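Local coordinates for protein acetylornithine aminotransferase (Aquifex aeolicus, PDB 2EH6) that catalyses the pyridoxal-phosphate-dependent transfer of an amino group between N(2)-acetyl-L-ornithine and 2-oxoglutarate in arginine biosynthesis, at residues A[158-163]-A[188-193]; A[120-125]-A[154-159]; A[163-168]-A[196-201]. All coordinates share one frame; numbering follows the deposited sequence.

Contact 1 (A[158-163]-A[188-193]); sequences KLNDID and NEASED
N160 lays its amide alongside the backbone of E189, A190 and S191, joining a type II beta turn (K158 to D161) to the chain that leaves strand 188-189 and enters helix 192-205. The turn assignment rests on a hydrogen bond, weak, from the D161 N to the K158 O and on N160 at its third position, where the positive phi of 64° is expected. With CG beside its own backbone N, anti to the carbonyl carbon (chi1 -61°), N160 swings its amide across to the other segment although its CB does not head there directly.

Both ends of that amide are used. Its ND2 donates to the E189 O over 3.1 Å, and the acceptor lies almost in the amide plane of N160. Its OD1 takes the N-H of S191 at 2.6 Å in a nearly straight bond (176°), the donor being tilted from the carbonyl plane. Two bonds, one given and one received, therefore fix the rotation of the amide and clamp the chain at the residue that N-caps helix 192-205; the S191 OG is hydrogen-bonded to the N of F194 beyond the segment.

The CB of L159 heads for 188-193, and its two methyls do the touching. The L159 CD2 rests 4.0 Å from the CB of N188, the two side chains meeting at a slant. The carboxamide of N188 is turned to other partners, K315 and Q182. The other methyl makes a modest apolar touch, with 4.1 Å between the L159 CD1 and the A190 CB.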
# COMPACT_ATOMS: atom_id res chain seq x y z
N LYS A 158 -25.66 -10.19 7.63
CA LYS A 158 -26.33 -8.91 7.50
C LYS A 158 -26.20 -8.04 8.75
O LYS A 158 -26.38 -8.52 9.87
CB LYS A 158 -27.81 -9.13 7.15
CG LYS A 158 -27.99 -9.72 5.76
CD LYS A 158 -29.44 -9.96 5.41
CE LYS A 158 -29.56 -10.52 4.00
NZ LYS A 158 -30.97 -10.83 3.62
N LEU A 159 -25.85 -6.78 8.54
CA LEU A 159 -25.67 -5.83 9.63
C LEU A 159 -26.96 -5.71 10.44
O LEU A 159 -28.05 -5.65 9.87
CB LEU A 159 -25.26 -4.46 9.08
CG LEU A 159 -24.56 -3.50 10.04
CD1 LEU A 159 -23.14 -3.99 10.32
CD2 LEU A 159 -24.53 -2.11 9.43
N ASN A 160 -26.82 -5.67 11.76
CA ASN A 160 -27.94 -5.56 12.68
C ASN A 160 -28.88 -6.76 12.61
O ASN A 160 -30.04 -6.68 13.01
CB ASN A 160 -28.73 -4.28 12.42
CG ASN A 160 -27.89 -3.04 12.63
OD1 ASN A 160 -27.07 -2.98 13.55
ND2 ASN A 160 -28.08 -2.04 11.78
N ASP A 161 -28.36 -7.88 12.11
CA ASP A 161 -29.12 -9.12 12.00
C ASP A 161 -28.23 -10.18 12.64
O ASP A 161 -27.46 -10.85 11.96
CB ASP A 161 -29.37 -9.47 10.53
CG ASP A 161 -30.23 -10.70 10.35
OD1 ASP A 161 -30.37 -11.47 11.33
OD2 ASP A 161 -30.75 -10.91 9.24
N ILE A 162 -28.33 -10.31 13.96
CA ILE A 162 -27.51 -11.25 14.70
C ILE A 162 -27.73 -12.71 14.31
O ILE A 162 -26.82 -13.52 14.42
CB ILE A 162 -27.72 -11.08 16.22
CG1 ILE A 162 -26.49 -11.57 16.98
CG2 ILE A 162 -28.96 -11.84 16.67
CD1 ILE A 162 -25.23 -10.77 16.67
N ASP A 163 -28.93 -13.03 13.85
CA ASP A 163 -29.23 -14.40 13.45
C ASP A 163 -28.47 -14.79 12.19
O ASP A 163 -28.06 -15.94 12.04
CB ASP A 163 -30.74 -14.58 13.23
CG ASP A 163 -31.53 -14.53 14.53
OD1 ASP A 163 -31.14 -15.22 15.50
OD2 ASP A 163 -32.55 -13.80 14.60
N ASN A 188 -23.92 3.16 6.85
CA ASN A 188 -24.83 2.28 7.58
C ASN A 188 -24.31 2.08 9.00
O ASN A 188 -23.16 1.70 9.21
CB ASN A 188 -24.93 0.93 6.87
CG ASN A 188 -25.34 1.08 5.41
OD1 ASN A 188 -26.25 1.84 5.09
ND2 ASN A 188 -24.66 0.35 4.53
N GLU A 189 -25.17 2.35 9.97
CA GLU A 189 -24.81 2.23 11.38
C GLU A 189 -25.16 0.91 12.04
O GLU A 189 -26.30 0.45 11.96
CB GLU A 189 -25.48 3.36 12.17
CG GLU A 189 -24.96 4.74 11.85
CD GLU A 189 -25.78 5.82 12.53
OE1 GLU A 189 -26.82 6.23 11.96
OE2 GLU A 189 -25.40 6.26 13.64
N ALA A 190 -24.18 0.30 12.69
CA ALA A 190 -24.39 -0.95 13.41
C ALA A 190 -25.01 -0.50 14.73
O ALA A 190 -24.48 0.39 15.39
CB ALA A 190 -23.07 -1.65 13.66
N SER A 191 -26.13 -1.10 15.11
CA SER A 191 -26.81 -0.72 16.35
C SER A 191 -26.00 -1.09 17.59
O SER A 191 -25.15 -1.98 17.55
CB SER A 191 -28.18 -1.40 16.44
OG SER A 191 -28.03 -2.79 16.68
N GLU A 192 -26.26 -0.40 18.69
CA GLU A 192 -25.56 -0.70 19.93
C GLU A 192 -25.94 -2.11 20.38
O GLU A 192 -25.09 -2.87 20.86
CB GLU A 192 -25.94 0.32 21.01
CG GLU A 192 -25.15 0.14 22.30
CD GLU A 192 -25.44 1.23 23.31
OE1 GLU A 192 -26.62 1.39 23.71
OE2 GLU A 192 -24.49 1.94 23.71
N ASP A 193 -27.21 -2.45 20.22
CA ASP A 193 -27.69 -3.77 20.60
C ASP A 193 -26.95 -4.83 19.80
O ASP A 193 -26.45 -5.80 20.36
CB ASP A 193 -29.19 -3.88 20.34
CG ASP A 193 -29.74 -5.25 20.69
OD1 ASP A 193 -29.54 -5.68 21.85
OD2 ASP A 193 -30.37 -5.89 19.82

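Contact 2 (A[120-125]-A[154-159])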
# COMPACT_ATOMS: atom_id res chain seq x y z
N PHE A 120 -13.88 -16.52 7.88
CA PHE A 120 -14.22 -15.20 8.38
C PHE A 120 -15.63 -14.86 7.97
O PHE A 120 -16.10 -15.25 6.90
CB PHE A 120 -13.28 -14.14 7.81
CG PHE A 120 -11.87 -14.26 8.29
CD1 PHE A 120 -11.48 -13.67 9.49
CD2 PHE A 120 -10.93 -14.97 7.56
CE1 PHE A 120 -10.18 -13.80 9.95
CE2 PHE A 120 -9.63 -15.10 8.01
CZ PHE A 120 -9.25 -14.51 9.21
N ILE A 121 -16.31 -14.14 8.85
CA ILE A 121 -17.66 -13.69 8.58
C ILE A 121 -17.57 -12.17 8.50
O ILE A 121 -17.11 -11.53 9.44
CB ILE A 121 -18.63 -14.04 9.73
CG1 ILE A 121 -18.79 -15.57 9.82
CG2 ILE A 121 -19.98 -13.36 9.51
CD1 ILE A 121 -19.68 -16.02 10.97
N SER A 122 -17.96 -11.61 7.37
CA SER A 122 -17.95 -10.16 7.22
C SER A 122 -19.40 -9.80 6.91
O SER A 122 -20.28 -10.65 7.00
CB SER A 122 -17.01 -9.71 6.09
OG SER A 122 -17.38 -10.26 4.85
N PHE A 123 -19.66 -8.55 6.53
CA PHE A 123 -21.03 -8.15 6.27
C PHE A 123 -21.34 -7.59 4.89
O PHE A 123 -20.46 -7.08 4.19
CB PHE A 123 -21.44 -7.13 7.33
CG PHE A 123 -21.50 -7.71 8.72
CD1 PHE A 123 -22.65 -8.34 9.17
CD2 PHE A 123 -20.39 -7.66 9.55
CE1 PHE A 123 -22.70 -8.91 10.45
CE2 PHE A 123 -20.43 -8.23 10.82
CZ PHE A 123 -21.59 -8.86 11.27
N GLU A 124 -22.61 -7.71 4.51
CA GLU A 124 -23.08 -7.20 3.23
C GLU A 124 -22.93 -5.68 3.27
O GLU A 124 -23.09 -5.06 4.32
CB GLU A 124 -24.55 -7.57 3.02
CG GLU A 124 -24.75 -8.98 2.46
CD GLU A 124 -26.22 -9.39 2.40
OE1 GLU A 124 -27.08 -8.50 2.21
OE2 GLU A 124 -26.50 -10.59 2.54
N ASN A 125 -22.62 -5.09 2.11
CA ASN A 125 -22.44 -3.65 1.99
C ASN A 125 -21.16 -3.14 2.62
O ASN A 125 -20.96 -1.94 2.74
CB ASN A 125 -23.61 -2.89 2.61
CG ASN A 125 -24.93 -3.27 2.00
OD1 ASN A 125 -25.10 -3.20 0.78
ND2 ASN A 125 -25.87 -3.66 2.84
N PHE A 154 -14.68 -16.94 3.19
CA PHE A 154 -15.41 -15.74 3.57
C PHE A 154 -16.90 -15.83 3.24
O PHE A 154 -17.29 -16.25 2.15
CB PHE A 154 -14.80 -14.50 2.89
CG PHE A 154 -13.41 -14.18 3.36
CD1 PHE A 154 -12.32 -14.93 2.91
CD2 PHE A 154 -13.18 -13.15 4.26
CE1 PHE A 154 -11.03 -14.65 3.36
CE2 PHE A 154 -11.90 -12.87 4.72
CZ PHE A 154 -10.82 -13.62 4.26
N SER A 155 -17.73 -15.44 4.21
CA SER A 155 -19.18 -15.46 4.03
C SER A 155 -19.71 -14.12 4.53
O SER A 155 -19.10 -13.49 5.39
CB SER A 155 -19.81 -16.62 4.82
OG SER A 155 -19.58 -16.49 6.21
N TYR A 156 -20.85 -13.70 4.00
CA TYR A 156 -21.39 -12.40 4.37
C TYR A 156 -22.73 -12.44 5.10
O TYR A 156 -23.73 -12.92 4.58
CB TYR A 156 -21.50 -11.54 3.11
CG TYR A 156 -20.28 -11.67 2.23
CD1 TYR A 156 -19.04 -11.19 2.66
CD2 TYR A 156 -20.33 -12.35 1.02
CE1 TYR A 156 -17.89 -11.40 1.90
CE2 TYR A 156 -19.19 -12.57 0.26
CZ TYR A 156 -17.97 -12.09 0.71
OH TYR A 156 -16.84 -12.33 -0.04
N ALA A 157 -22.73 -11.91 6.32
CA ALA A 157 -23.93 -11.83 7.14
C ALA A 157 -24.56 -10.46 6.92
O ALA A 157 -24.07 -9.66 6.13
CB ALA A 157 -23.58 -12.02 8.61
N LYS A 158 -25.66 -10.19 7.63
CA LYS A 158 -26.33 -8.91 7.50
C LYS A 158 -26.20 -8.04 8.75
O LYS A 158 -26.38 -8.52 9.87
CB LYS A 158 -27.81 -9.13 7.15
CG LYS A 158 -27.99 -9.72 5.76
CD LYS A 158 -29.44 -9.96 5.41
CE LYS A 158 -29.56 -10.52 4.00
NZ LYS A 158 -30.97 -10.83 3.62
N LEU A 159 -25.85 -6.78 8.54
CA LEU A 159 -25.67 -5.83 9.63
C LEU A 159 -26.96 -5.71 10.44
O LEU A 159 -28.05 -5.65 9.87
CB LEU A 159 -25.26 -4.46 9.08
CG LEU A 159 -24.56 -3.50 10.04
CD1 LEU A 159 -23.14 -3.99 10.32
CD2 LEU A 159 -24.53 -2.11 9.43
O HOH W 1 -17.32 -17.90 6.43
O HOH W 2 -26.03 -5.65 5.82
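F120 to F123 pairs with F154 to A157 as parallel strands, and four main-chain hydrogen bonds fix the register. The N of S155 donates to the F120 O, and that of S122 to the S155 O at 3.0 Å. The N of A157 reaches the S122 O at 2.8 Å, and just past the strand the N of E124 closes the series on the A157 O. Donors thus come from the two segments in turn, with F120 opposite F154 and F123 opposite A157. The short segments run 40° apart, a strong local twist.

The one ring-ring pair is F120 with F154, on the face they share with S122 and Y156. Both hold CG beside the backbone N (chi1 -67° in F120), which is why their side chains run side by side; the ring planes are 21° apart but slid, with centroids separated by 5.2 Å, so overlap is slight and the closest touch is F120 CD2 to F154 CZ at 3.6 Å. Helix 95-112 also packs here.

Apolar contacts on the face of I121, F123 and A157 centre on the A157 CB, which lies 3.7 Å from the F123 CE1 and also meets the I121 CG2. L159 sets its CD1 over one face of the F123 ring, and V165 of helix 162-166 covers F123 and A157.

At the ends, contacts are aliphatic or water-mediated. E124 and K158 extend side by side, the E124 OE2 lying 3.4 Å from the K158 methylene CE, the charged groups near but not in contact. A water, 2.7 Å from the S155 OG, joins it to the F120 O.

Together the strands are the two ends of a beta-alpha-beta unit through helix 132-137, with 154-157 the edge strand of the large-domain sheet of a fold-type I aminotransferase.

Contact 3 (A[163-168]-A[196-201]); sequences DSVYKL and SKLQEI
V165 and I201 meet because of how their first torsions set the branches: chi1 of V165 at -180° puts CG1 trans to the main-chain N, where it meets L198 and I201, whereas chi1 of I201 is -66° and chi2 of 180° extends the branch so that CD1 lies against V165 and Y166. L198 completes the group from one turn earlier in helix 192-205.

The tightest touch is between Y166 and I201. The CD1 methyl of I201 lies 3.4 Å from the CE1 of Y166, and the I201 CG1 is 3.5 Å from the Y166 OH, so the branch meets the CE1, CZ and OH end of the ring obliquely. This is a purely van der Waals approach: the phenol oxygen of Y166 (OH) stays 4.2 Å from the E200 OE1, too far for a hydrogen bond, and no hydrogen bond links the two segments.

Deeper in, V165 makes its nearest contacts through CG1. That methyl is 4.2 Å from the L198 CD1, where the side chains cross at about a right angle, and 4.3 Å from the I201 CD1. Nearest CA atoms stand 8.4 Å apart, from V165 to L198, so the helices meet through side chains and not backbone.

V165 and L198 both also rest on I176 of strand 173-178, which puts helices 162-166 and 192-205 side by side on one face of the sheet, as expected for the layered alpha/beta large domain of class-III aminotransferases.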
# COMPACT_ATOMS: atom_id res chain seq x y z
N ASP A 163 -28.93 -13.03 13.85
CA ASP A 163 -29.23 -14.40 13.45
C ASP A 163 -28.47 -14.79 12.19
O ASP A 163 -28.06 -15.94 12.04
CB ASP A 163 -30.74 -14.58 13.23
CG ASP A 163 -31.53 -14.53 14.53
OD1 ASP A 163 -31.14 -15.22 15.50
OD2 ASP A 163 -32.55 -13.80 14.60
N SER A 164 -28.26 -13.83 11.29
CA SER A 164 -27.52 -14.10 10.06
C SER A 164 -26.08 -14.46 10.40
O SER A 164 -25.41 -15.16 9.64
CB SER A 164 -27.55 -12.89 9.12
OG SER A 164 -26.81 -11.80 9.65
N VAL A 165 -25.61 -13.98 11.54
CA VAL A 165 -24.25 -14.28 11.99
C VAL A 165 -24.18 -15.72 12.49
O VAL A 165 -23.26 -16.46 12.14
CB VAL A 165 -23.81 -13.32 13.12
CG1 VAL A 165 -22.39 -13.65 13.55
CG2 VAL A 165 -23.90 -11.88 12.65
N TYR A 166 -25.15 -16.13 13.29
CA TYR A 166 -25.18 -17.49 13.82
C TYR A 166 -25.26 -18.53 12.70
O TYR A 166 -24.60 -19.56 12.76
CB TYR A 166 -26.37 -17.68 14.76
CG TYR A 166 -26.31 -16.88 16.03
CD1 TYR A 166 -25.29 -17.08 16.96
CD2 TYR A 166 -27.29 -15.94 16.33
CE1 TYR A 166 -25.24 -16.35 18.15
CE2 TYR A 166 -27.26 -15.20 17.51
CZ TYR A 166 -26.23 -15.42 18.42
OH TYR A 166 -26.21 -14.69 19.59
N LYS A 167 -26.06 -18.25 11.68
CA LYS A 167 -26.22 -19.18 10.57
C LYS A 167 -24.92 -19.42 9.81
O LYS A 167 -24.82 -20.37 9.03
CB LYS A 167 -27.28 -18.66 9.60
CG LYS A 167 -28.64 -18.41 10.23
N LEU A 168 -23.92 -18.57 10.03
CA LEU A 168 -22.65 -18.70 9.33
C LEU A 168 -21.48 -19.05 10.24
O LEU A 168 -20.41 -19.41 9.76
CB LEU A 168 -22.33 -17.40 8.58
CG LEU A 168 -23.32 -16.91 7.52
CD1 LEU A 168 -22.95 -15.50 7.08
CD2 LEU A 168 -23.32 -17.86 6.34
N SER A 196 -23.34 -5.20 20.74
CA SER A 196 -23.26 -5.81 22.05
C SER A 196 -23.31 -7.33 21.90
O SER A 196 -22.46 -8.05 22.42
CB SER A 196 -24.43 -5.34 22.92
OG SER A 196 -24.49 -6.09 24.13
N LYS A 197 -24.32 -7.80 21.18
CA LYS A 197 -24.49 -9.23 20.96
C LYS A 197 -23.32 -9.81 20.18
O LYS A 197 -22.87 -10.92 20.46
CB LYS A 197 -25.80 -9.50 20.22
CG LYS A 197 -27.05 -9.15 21.01
CD LYS A 197 -28.30 -9.41 20.18
CE LYS A 197 -29.56 -9.03 20.93
NZ LYS A 197 -30.77 -9.20 20.07
N LEU A 198 -22.84 -9.06 19.19
CA LEU A 198 -21.72 -9.52 18.38
C LEU A 198 -20.50 -9.69 19.27
O LEU A 198 -19.75 -10.66 19.14
CB LEU A 198 -21.42 -8.51 17.26
CG LEU A 198 -20.47 -8.97 16.15
CD1 LEU A 198 -21.05 -10.20 15.45
CD2 LEU A 198 -20.27 -7.85 15.13
N GLN A 199 -20.30 -8.75 20.19
CA GLN A 199 -19.17 -8.83 21.11
C GLN A 199 -19.35 -10.09 21.96
O GLN A 199 -18.40 -10.82 22.21
CB GLN A 199 -19.14 -7.59 22.01
CG GLN A 199 -18.02 -7.60 23.04
CD GLN A 199 -16.65 -7.46 22.41
OE1 GLN A 199 -16.26 -6.37 21.98
NE2 GLN A 199 -15.91 -8.56 22.35
N GLU A 200 -20.59 -10.33 22.38
CA GLU A 200 -20.95 -11.49 23.20
C GLU A 200 -20.61 -12.78 22.47
O GLU A 200 -19.97 -13.67 23.02
CB GLU A 200 -22.44 -11.46 23.52
CG GLU A 200 -22.93 -12.68 24.29
CD GLU A 200 -24.45 -12.76 24.33
OE1 GLU A 200 -25.07 -12.90 23.25
OE2 GLU A 200 -25.02 -12.68 25.44
N ILE A 201 -21.06 -12.87 21.22
CA ILE A 201 -20.82 -14.04 20.39
C ILE A 201 -19.34 -14.37 20.31
O ILE A 201 -18.94 -15.52 20.46
CB ILE A 201 -21.36 -13.83 18.97
CG1 ILE A 201 -22.89 -13.71 19.01
CG2 ILE A 201 -20.93 -14.97 18.07
CD1 ILE A 201 -23.52 -13.49 17.65

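Overall arrangement
Running from the N terminus, the chain leaves strand 119-123, passes through helix 132-137 and returns at strand 154-157, where contact 2 closes its loop. Contact 1 starts there: K158 and L159 belong to both, and 188-193 closes it after strand 173-178 has joined the sheet on the other side of 119-123. Contact 3 opens at D163, shared with contact 1, and closes later at 196-201, so contacts 1 and 3 cross, while contacts 2 and 3 follow in series. A hydrogen bond between K158 and S164 and packing of I162 on I201 link the three, tying the sheet edge to helices 162-166 and 192-205.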